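Local coordinates for protein glutathione S-transferase omega-like 2 (Saccharomyces cerevisiae, PDB 5LKB) that acts as a homodimeric Xi-class glutathione transferase, reducing dehydroascorbate and dimethylarsinic acid with glutathione and reacting with glutathionyl-(hydro)quinones, at residues 214-219 with 245-249; 273-278 with 321-326; 116-121 with 343-348. One frame throughout, in Å; residues are numbered along the deposited sequence.

Contact 1: residues 214-219 with 245-249; sequences WVYDSI and HLDKV
Trp214 and His245 meet ring against ring at an oblique angle, with Trp214 CE3 3.6 Å from His245 CD2 and the two planes turned 41° from each other. The far corner of the same indole runs on to the next turn of the partner helix, where Trp214 CH2 lies 3.5 Å from Val249 CG2 and also brushes CB of Lys248. On the imidazole, Ser218 sets its CB over one face, 3.5 Å from the centroid of the His245 ring, a CH-pi contact. Deeper in, Ile219 CD1 packs against Leu246 and Val249, 3.9 Å from Val249 CG2 and 4.1 Å from Leu246 CD2. These residues join helix 205-220 to the long helix 232-264 within the all-helical C-terminal domain of the glutathione transferase fold; the short segments run roughly antiparallel, at 141°, with axes 10.4 Å apart. What sets the indole is its first torsion: with chi1 at 59°, CG sits between the backbone N and the carbonyl carbon, and the ring reaches across to the partner helix. Phe211 meets that ring from its own helix. The imidazole is also held within its own helix, through a hydrogen bond between His245 ND1 and Asn241 O one turn earlier. Beyond the apolar end, helix 285-304 closes in, with Thr293 against Ile219, Phe297 against Leu246 and Leu290 against Val249.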
loop_
_atom_site.group_PDB
_atom_site.type_symbol
_atom_site.label_atom_id
_atom_site.label_comp_id
_atom_site.label_asym_id
_atom_site.label_seq_id
_atom_site.Cartn_x
_atom_site.Cartn_y
_atom_site.Cartn_z
ATOM N N TRP A 214 14.793 -8.176 20.027
ATOM C CA TRP A 214 14.509 -8.567 18.631
ATOM C C TRP A 214 13.353 -7.776 18.055
ATOM O O TRP A 214 13.315 -7.579 16.830
ATOM C CB TRP A 214 14.290 -10.084 18.475
ATOM C CG TRP A 214 13.203 -10.733 19.234
ATOM C CD1 TRP A 214 13.309 -11.348 20.467
ATOM C CD2 TRP A 214 11.848 -10.915 18.827
ATOM N NE1 TRP A 214 12.117 -11.875 20.837
ATOM C CE2 TRP A 214 11.196 -11.648 19.838
ATOM C CE3 TRP A 214 11.116 -10.555 17.682
ATOM C CZ2 TRP A 214 9.832 -11.983 19.782
ATOM C CZ3 TRP A 214 9.768 -10.900 17.623
ATOM C CH2 TRP A 214 9.142 -11.631 18.629
ATOM N N VAL A 215 12.385 -7.358 18.867
ATOM C CA VAL A 215 11.345 -6.481 18.333
ATOM C C VAL A 215 11.955 -5.169 17.879
ATOM O O VAL A 215 11.574 -4.617 16.838
ATOM C CB VAL A 215 10.207 -6.295 19.361
ATOM C CG1 VAL A 215 9.275 -5.143 18.957
ATOM C CG2 VAL A 215 9.470 -7.566 19.514
ATOM N N TYR A 216 12.956 -4.654 18.599
ATOM C CA TYR A 216 13.614 -3.438 18.134
ATOM C C TYR A 216 14.222 -3.609 16.747
ATOM O O TYR A 216 13.971 -2.809 15.830
ATOM C CB TYR A 216 14.666 -2.952 19.139
ATOM C CG TYR A 216 15.478 -1.834 18.547
ATOM C CD1 TYR A 216 14.997 -0.540 18.495
ATOM C CD2 TYR A 216 16.709 -2.080 17.902
ATOM C CE1 TYR A 216 15.672 0.459 17.902
ATOM C CE2 TYR A 216 17.422 -1.072 17.301
ATOM C CZ TYR A 216 16.903 0.210 17.274
ATOM O OH TYR A 216 17.551 1.231 16.674
ATOM N N ASP A 217 15.068 -4.617 16.575
ATOM C CA ASP A 217 15.828 -4.697 15.352
ATOM C C ASP A 217 14.938 -5.025 14.172
ATOM O O ASP A 217 15.205 -4.561 13.061
ATOM C CB ASP A 217 16.920 -5.756 15.449
ATOM C CG ASP A 217 18.136 -5.264 16.254
ATOM O OD1 ASP A 217 18.616 -4.113 16.064
ATOM O OD2 ASP A 217 18.594 -6.063 17.103
ATOM N N SER A 218 13.950 -5.883 14.393
ATOM C CA SER A 218 13.172 -6.485 13.317
ATOM C C SER A 218 11.831 -5.804 13.053
ATOM O O SER A 218 11.283 -6.026 11.976
ATOM C CB SER A 218 12.922 -7.979 13.541
ATOM O OG SER A 218 11.995 -8.228 14.650
ATOM N N ILE A 219 11.279 -5.019 13.976
ATOM C CA ILE A 219 9.934 -4.462 13.842
ATOM C C ILE A 219 10.003 -2.963 14.054
ATOM O O ILE A 219 9.708 -2.175 13.155
ATOM C CB ILE A 219 8.947 -5.186 14.782
ATOM C CG1 ILE A 219 8.830 -6.667 14.361
ATOM C CG2 ILE A 219 7.597 -4.496 14.792
ATOM C CD1 ILE A 219 8.138 -7.601 15.253
ATOM N N HIS A 245 9.473 -11.712 11.743
ATOM C CA HIS A 245 9.358 -11.409 13.157
ATOM C C HIS A 245 7.955 -11.072 13.586
ATOM O O HIS A 245 7.586 -11.338 14.745
ATOM C CB HIS A 245 10.405 -10.399 13.572
ATOM C CG HIS A 245 11.758 -11.007 13.570
ATOM N ND1 HIS A 245 12.514 -11.093 12.419
ATOM C CD2 HIS A 245 12.468 -11.619 14.562
ATOM C CE1 HIS A 245 13.658 -11.700 12.712
ATOM N NE2 HIS A 245 13.662 -12.011 14.007
ATOM N N LEU A 246 7.133 -10.507 12.708
ATOM C CA LEU A 246 5.720 -10.428 13.054
ATOM C C LEU A 246 5.120 -11.822 13.219
ATOM O O LEU A 246 4.256 -12.043 14.070
ATOM C CB LEU A 246 4.937 -9.641 11.992
ATOM C CG LEU A 246 5.167 -8.134 11.843
ATOM C CD1 LEU A 246 4.477 -7.585 10.599
ATOM C CD2 LEU A 246 4.720 -7.397 13.070
ATOM N N ASP A 247 5.550 -12.773 12.387
ATOM C CA ASP A 247 5.127 -14.152 12.559
ATOM C C ASP A 247 5.490 -14.666 13.949
ATOM O O ASP A 247 4.677 -15.350 14.569
ATOM C CB ASP A 247 5.756 -15.038 11.493
ATOM C CG ASP A 247 5.206 -14.753 10.105
ATOM O OD1 ASP A 247 4.120 -14.137 9.995
ATOM O OD2 ASP A 247 5.858 -15.248 9.165
ATOM N N LYS A 248 6.668 -14.286 14.444
ATOM C CA LYS A 248 7.105 -14.693 15.796
ATOM C C LYS A 248 6.191 -14.116 16.873
ATOM O O LYS A 248 5.758 -14.845 17.788
ATOM C CB LYS A 248 8.566 -14.310 16.033
ATOM C CG LYS A 248 9.505 -15.141 15.184
ATOM C CD LYS A 248 10.968 -14.878 15.473
ATOM C CE LYS A 248 11.853 -15.453 14.378
ATOM N NZ LYS A 248 13.299 -15.311 14.848
ATOM N N VAL A 249 5.858 -12.821 16.758
ATOM C CA VAL A 249 4.951 -12.179 17.708
ATOM C C VAL A 249 3.581 -12.826 17.667
ATOM O O VAL A 249 2.957 -13.072 18.700
ATOM C CB VAL A 249 4.869 -10.667 17.439
ATOM C CG1 VAL A 249 3.808 -10.001 18.374
ATOM C CG2 VAL A 249 6.189 -10.031 17.577
#

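Contact 2: residues 273-278 with 321-326; sequences LGEFFT and LWVRNL
Leu321 opens the helical side of this buried contact, in which the type I beta turn 273-276 and the residues just after it lie along helix 317-329 of the all-helical glutathione transferase C-terminal domain. Its CG lies 4.1 Å from Leu273 CD2, while its CD2 branch meets Phe276 CE2 at 3.7 Å. Trp322 comes next. Phe276 crosses it at about a right angle and touches it low on the side chain, CE2 of Phe276 being 3.6 Å from Trp322 CB. Farther out, Thr278 CG2 and Leu326 CD1 lie on opposite sides of the indole plane, both toward its rim. Asp287 on helix 285-304 fixes its rotation, for OD1 accepts from Trp322 NE1 and also bonds Thr278 OG1. Asn325 holds CG anti to its backbone N (chi1 180°), which sends the amide out to the loop, where OD1 passes 3.7 Å from Leu273 CD1 and takes a hydrogen bond from Asn329. Two waters bridge the polar groups: one joins Asn325 ND2 to Leu273 O, and the other takes a 2.9 Å bond from Asn325 ND2 and donates to Phe276 O at 2.8 Å and to Trp322 O. Leu326 ends the row, its CD2 at the edge of the Phe277 ring, 4.1 Å from Phe277 CE1.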
loop_
_atom_site.group_PDB
_atom_site.type_symbol
_atom_site.label_atom_id
_atom_site.label_comp_id
_atom_site.label_asym_id
_atom_site.label_seq_id
_atom_site.Cartn_x
_atom_site.Cartn_y
_atom_site.Cartn_z
ATOM N N LEU A 273 -8.979 -10.894 27.694
ATOM C CA LEU A 273 -8.253 -9.704 27.282
ATOM C C LEU A 273 -7.509 -9.053 28.447
ATOM O O LEU A 273 -6.445 -8.450 28.243
ATOM C CB LEU A 273 -9.218 -8.712 26.598
ATOM C CG LEU A 273 -9.801 -9.067 25.222
ATOM C CD1 LEU A 273 -10.803 -7.954 24.770
ATOM C CD2 LEU A 273 -8.655 -9.239 24.302
ATOM N N GLY A 274 -8.030 -9.197 29.675
ATOM C CA GLY A 274 -7.363 -8.662 30.850
ATOM C C GLY A 274 -6.002 -9.259 31.113
ATOM O O GLY A 274 -5.248 -8.699 31.922
ATOM N N GLU A 275 -5.659 -10.376 30.464
ATOM C CA GLU A 275 -4.354 -10.987 30.592
ATOM C C GLU A 275 -3.658 -11.181 29.255
ATOM O O GLU A 275 -2.639 -11.875 29.191
ATOM C CB GLU A 275 -4.495 -12.320 31.337
ATOM C CG GLU A 275 -4.800 -12.082 32.850
ATOM C CD GLU A 275 -5.517 -13.268 33.516
ATOM O OE1 GLU A 275 -6.482 -13.045 34.313
ATOM O OE2 GLU A 275 -5.125 -14.409 33.221
ATOM N N PHE A 276 -4.168 -10.562 28.189
ATOM C CA PHE A 276 -3.688 -10.864 26.820
ATOM C C PHE A 276 -2.590 -9.871 26.429
ATOM O O PHE A 276 -2.865 -8.833 25.838
ATOM C CB PHE A 276 -4.860 -10.859 25.851
ATOM C CG PHE A 276 -4.499 -11.272 24.457
ATOM C CD1 PHE A 276 -3.790 -12.446 24.196
ATOM C CD2 PHE A 276 -4.910 -10.497 23.385
ATOM C CE1 PHE A 276 -3.450 -12.812 22.873
ATOM C CE2 PHE A 276 -4.609 -10.874 22.084
ATOM C CZ PHE A 276 -3.896 -12.031 21.815
ATOM N N PHE A 277 -1.331 -10.179 26.785
ATOM C CA PHE A 277 -0.179 -9.300 26.612
ATOM C C PHE A 277 1.023 -10.092 26.108
ATOM O O PHE A 277 1.050 -11.319 26.135
ATOM C CB PHE A 277 0.192 -8.567 27.932
ATOM C CG PHE A 277 -0.947 -7.795 28.519
ATOM C CD1 PHE A 277 -1.268 -6.551 28.005
ATOM C CD2 PHE A 277 -1.716 -8.310 29.556
ATOM C CE1 PHE A 277 -2.305 -5.826 28.516
ATOM C CE2 PHE A 277 -2.752 -7.578 30.061
ATOM C CZ PHE A 277 -3.057 -6.320 29.527
ATOM N N THR A 278 2.001 -9.362 25.580
ATOM C CA THR A 278 3.143 -10.004 24.921
ATOM C C THR A 278 4.016 -10.777 25.906
ATOM O O THR A 278 4.503 -11.868 25.581
ATOM C CB THR A 278 4.016 -9.009 24.150
ATOM O OG1 THR A 278 4.385 -7.887 24.972
ATOM C CG2 THR A 278 3.268 -8.518 22.867
ATOM N N LEU A 321 -6.034 -8.401 17.418
ATOM C CA LEU A 321 -6.847 -8.376 18.626
ATOM C C LEU A 321 -6.130 -7.650 19.762
ATOM O O LEU A 321 -6.711 -6.759 20.407
ATOM C CB LEU A 321 -7.154 -9.808 18.999
ATOM C CG LEU A 321 -7.926 -9.971 20.308
ATOM C CD1 LEU A 321 -9.267 -9.402 20.215
ATOM C CD2 LEU A 321 -7.978 -11.481 20.617
ATOM N N TRP A 322 -4.828 -7.934 19.918
ATOM C CA TRP A 322 -4.028 -7.318 20.957
ATOM C C TRP A 322 -3.948 -5.794 20.792
ATOM O O TRP A 322 -4.061 -5.048 21.771
ATOM C CB TRP A 322 -2.662 -8.008 20.937
ATOM C CG TRP A 322 -1.564 -7.309 21.685
ATOM C CD1 TRP A 322 -1.217 -7.480 23.008
ATOM C CD2 TRP A 322 -0.658 -6.337 21.169
ATOM N NE1 TRP A 322 -0.177 -6.668 23.305
ATOM C CE2 TRP A 322 0.197 -5.955 22.202
ATOM C CE3 TRP A 322 -0.500 -5.734 19.909
ATOM C CZ2 TRP A 322 1.210 -5.013 22.027
ATOM C CZ3 TRP A 322 0.482 -4.828 19.719
ATOM C CH2 TRP A 322 1.326 -4.446 20.772
ATOM N N VAL A 323 -3.747 -5.290 19.559
ATOM C CA VAL A 323 -3.532 -3.862 19.408
ATOM C C VAL A 323 -4.858 -3.121 19.546
ATOM O O VAL A 323 -4.888 -1.991 20.044
ATOM C CB VAL A 323 -2.788 -3.556 18.079
ATOM C CG1 VAL A 323 -3.729 -3.632 16.851
ATOM C CG2 VAL A 323 -2.219 -2.172 18.091
ATOM N N ARG A 324 -5.954 -3.736 19.082
ATOM C CA ARG A 324 -7.264 -3.134 19.255
ATOM C C ARG A 324 -7.654 -3.100 20.725
ATOM O O ARG A 324 -8.235 -2.102 21.171
ATOM C CB ARG A 324 -8.334 -3.885 18.446
ATOM C CG ARG A 324 -8.209 -3.551 16.974
ATOM C CD ARG A 324 -9.266 -4.306 16.189
ATOM N NE ARG A 324 -9.093 -5.750 16.256
ATOM C CZ ARG A 324 -10.049 -6.617 15.926
ATOM N NH1 ARG A 324 -11.226 -6.176 15.548
ATOM N NH2 ARG A 324 -9.817 -7.924 16.008
ATOM N N ASN A 325 -7.308 -4.145 21.489
ATOM C CA ASN A 325 -7.598 -4.116 22.926
ATOM C C ASN A 325 -6.876 -2.943 23.587
ATOM O O ASN A 325 -7.464 -2.201 24.390
ATOM C CB ASN A 325 -7.188 -5.433 23.597
ATOM C CG ASN A 325 -7.472 -5.436 25.103
ATOM O OD1 ASN A 325 -8.571 -5.099 25.519
ATOM N ND2 ASN A 325 -6.500 -5.828 25.878
ATOM N N LEU A 326 -5.592 -2.737 23.250
ATOM C CA LEU A 326 -4.837 -1.625 23.833
ATOM C C LEU A 326 -5.421 -0.289 23.411
ATOM O O LEU A 326 -5.642 0.606 24.241
ATOM C CB LEU A 326 -3.356 -1.734 23.501
ATOM C CG LEU A 326 -2.640 -2.946 24.055
ATOM C CD1 LEU A 326 -1.234 -3.002 23.568
ATOM C CD2 LEU A 326 -2.657 -2.960 25.595
HETATM O O HOH W 1 -6.725 -5.848 28.858
HETATM O O HOH W 2 -4.130 -6.709 24.522
#

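Contact 3: residues 116-121 with 343-348; sequences FAEIKN and KLHYTR
Arg348 leaves its helix with CG beside the backbone N and then bends at chi2 (-64°), a fold that carries its guanidinium into the mouth of the type I turn 116-119. There it grips one carbonyl end-on with two nitrogens: Ile119 O accepts from Arg348 NH1 at 2.8 Å and from Arg348 NH2 at 3.1 Å, lying in the guanidinium plane in both cases. NH1 of Arg348 gives a second, straighter bond (160°) to Asn121 OD1 at 2.9 Å, with the amide plane turned 42° from the guanidinium. A weak bond from NH2 to Phe116 O adds a third acceptor. Leu344 CD2 covers one face of the guanidinium, and Arg348 NE is bonded to Thr359 OG1, so the group is held along its edge as well as over that face. The other branch of the same amide, Asn121 ND2, donates to a water that in turn donates to Arg348 O. Phe116 supplies the apolar part, its ring lying 3.8 Å from Leu344 CD2 through CD1 and 3.6 Å from Lys343 CE through CE2, while its N donates to Glu236 of the second subunit. Lys343 bends twice near its end, and its NZ reaches Pro360 O. The contact thus ties a loop of the N-terminal, thioredoxin-like part of the glutathione transferase fold, between helices 95-98 and 141-148, to the C-terminal helical domain, where helix 339-349 packs beside helix 285-304 and Tyr346 touches Val300.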
loop_
_atom_site.group_PDB
_atom_site.type_symbol
_atom_site.label_atom_id
_atom_site.label_comp_id
_atom_site.label_asym_id
_atom_site.label_seq_id
_atom_site.Cartn_x
_atom_site.Cartn_y
_atom_site.Cartn_z
ATOM N N PHE A 116 -7.171 15.134 3.635
ATOM C CA PHE A 116 -5.888 15.789 3.870
ATOM C C PHE A 116 -5.543 16.874 2.851
ATOM O O PHE A 116 -4.630 17.669 3.087
ATOM C CB PHE A 116 -4.739 14.759 3.892
ATOM C CG PHE A 116 -4.918 13.675 4.901
ATOM C CD1 PHE A 116 -4.753 13.927 6.259
ATOM C CD2 PHE A 116 -5.271 12.392 4.499
ATOM C CE1 PHE A 116 -4.964 12.893 7.202
ATOM C CE2 PHE A 116 -5.443 11.382 5.391
ATOM C CZ PHE A 116 -5.298 11.625 6.758
ATOM N N ALA A 117 -6.247 16.938 1.721
ATOM C CA ALA A 117 -5.774 17.777 0.635
ATOM C C ALA A 117 -5.689 19.258 0.985
ATOM O O ALA A 117 -4.808 19.951 0.451
ATOM C CB ALA A 117 -6.675 17.580 -0.595
ATOM N N GLU A 118 -6.563 19.745 1.859
ATOM C CA GLU A 118 -6.612 21.154 2.241
ATOM C C GLU A 118 -5.530 21.521 3.242
ATOM O O GLU A 118 -5.336 22.706 3.530
ATOM C CB GLU A 118 -7.975 21.472 2.879
ATOM C CG GLU A 118 -9.173 21.041 2.020
ATOM C CD GLU A 118 -9.095 21.622 0.608
ATOM O OE1 GLU A 118 -8.771 22.824 0.502
ATOM O OE2 GLU A 118 -9.320 20.876 -0.388
ATOM N N ILE A 119 -4.852 20.539 3.813
ATOM C CA ILE A 119 -3.824 20.800 4.820
ATOM C C ILE A 119 -2.491 20.866 4.092
ATOM O O ILE A 119 -2.011 19.853 3.576
ATOM C CB ILE A 119 -3.804 19.687 5.871
ATOM C CG1 ILE A 119 -5.171 19.568 6.537
ATOM C CG2 ILE A 119 -2.693 19.992 6.873
ATOM C CD1 ILE A 119 -5.348 18.398 7.378
ATOM N N LYS A 120 -1.876 22.043 4.058
ATOM C CA LYS A 120 -0.584 22.184 3.403
ATOM C C LYS A 120 0.531 21.925 4.438
ATOM O O LYS A 120 0.294 21.938 5.650
ATOM C CB LYS A 120 -0.416 23.587 2.818
ATOM C CG LYS A 120 -1.468 24.097 1.859
ATOM C CD LYS A 120 -1.567 23.235 0.682
ATOM C CE LYS A 120 -2.674 23.762 -0.278
ATOM N NZ LYS A 120 -3.240 22.694 -1.201
ATOM N N ASN A 121 1.743 21.703 3.934
ATOM C CA ASN A 121 2.916 21.407 4.781
ATOM C C ASN A 121 3.299 22.584 5.634
ATOM O O ASN A 121 3.958 22.388 6.664
ATOM C CB ASN A 121 4.115 20.973 3.959
ATOM C CG ASN A 121 3.881 19.658 3.274
ATOM O OD1 ASN A 121 2.946 18.947 3.644
ATOM N ND2 ASN A 121 4.672 19.342 2.262
ATOM N N LYS A 343 -0.108 9.979 9.758
ATOM C CA LYS A 343 -0.138 9.870 8.307
ATOM C C LYS A 343 0.502 11.046 7.613
ATOM O O LYS A 343 1.228 10.865 6.592
ATOM C CB LYS A 343 -1.589 9.681 7.813
ATOM C CG LYS A 343 -2.154 8.303 8.201
ATOM C CD LYS A 343 -3.654 8.180 7.931
ATOM C CE LYS A 343 -4.020 8.225 6.471
ATOM N NZ LYS A 343 -3.782 6.936 5.887
ATOM N N LEU A 344 0.217 12.252 8.099
ATOM C CA LEU A 344 0.799 13.441 7.486
ATOM C C LEU A 344 2.312 13.468 7.633
ATOM O O LEU A 344 3.034 13.746 6.679
ATOM C CB LEU A 344 0.172 14.711 8.077
ATOM C CG LEU A 344 -1.285 15.002 7.707
ATOM C CD1 LEU A 344 -1.800 16.083 8.639
ATOM C CD2 LEU A 344 -1.316 15.446 6.226
ATOM N N HIS A 345 2.829 13.158 8.826
ATOM C CA HIS A 345 4.286 13.230 8.995
ATOM C C HIS A 345 5.010 12.428 7.927
ATOM O O HIS A 345 5.908 12.932 7.227
ATOM C CB HIS A 345 4.719 12.715 10.370
ATOM C CG HIS A 345 6.180 12.468 10.425
ATOM N ND1 HIS A 345 7.076 13.504 10.317
ATOM C CD2 HIS A 345 6.910 11.321 10.449
ATOM C CE1 HIS A 345 8.302 13.007 10.249
ATOM N NE2 HIS A 345 8.232 11.687 10.334
ATOM N N TYR A 346 4.690 11.132 7.843
ATOM C CA TYR A 346 5.485 10.268 7.009
ATOM C C TYR A 346 5.316 10.634 5.546
ATOM O O TYR A 346 6.292 10.754 4.814
ATOM C CB TYR A 346 5.082 8.822 7.248
ATOM C CG TYR A 346 5.625 8.190 8.561
ATOM C CD1 TYR A 346 4.917 8.283 9.754
ATOM C CD2 TYR A 346 6.793 7.445 8.557
ATOM C CE1 TYR A 346 5.374 7.682 10.875
ATOM C CE2 TYR A 346 7.288 6.856 9.699
ATOM C CZ TYR A 346 6.581 6.987 10.859
ATOM O OH TYR A 346 6.954 6.373 12.030
ATOM N N THR A 347 4.064 10.799 5.107
ATOM C CA THR A 347 3.818 10.981 3.685
ATOM C C THR A 347 4.235 12.362 3.181
ATOM O O THR A 347 4.564 12.517 1.998
ATOM C CB THR A 347 2.360 10.736 3.351
ATOM O OG1 THR A 347 1.547 11.688 4.023
ATOM C CG2 THR A 347 1.954 9.291 3.661
ATOM N N ARG A 348 4.190 13.378 4.034
ATOM C CA ARG A 348 4.557 14.732 3.635
ATOM C C ARG A 348 6.017 15.055 3.869
ATOM O O ARG A 348 6.510 15.996 3.249
ATOM C CB ARG A 348 3.729 15.764 4.395
ATOM C CG ARG A 348 2.214 15.620 4.286
ATOM C CD ARG A 348 1.780 15.825 2.841
ATOM N NE ARG A 348 0.322 15.888 2.746
ATOM C CZ ARG A 348 -0.421 16.943 3.043
ATOM N NH1 ARG A 348 0.162 18.103 3.416
ATOM N NH2 ARG A 348 -1.737 16.848 3.030
HETATM O O HOH W 3 5.465 16.884 0.733
#

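In the fold
Contacts 1 and 2 follow each other along the chain within the C-terminal helical domain, their centres about 17 Å apart and their nearest atoms about 5 Å apart. Helix 285-304 is common ground: Leu290 touches both Val249 of contact 1 and Trp322 of contact 2. Along the chain, both lie within the far longer loop that contact 3 closes, and the centre of contact 3 is about 29 Å from that of contact 1 and 31 Å from that of contact 2. Contact 3 is also the one closest to the glutathione site: the Leu344 side chain is about 10 Å from that of Trp79, and His345 stacks on Trp79. In contact 1 the Ile219 side chain is about 11 Å from that of Arg15, another glutathione-binding residue; contact 2 is remote from the site.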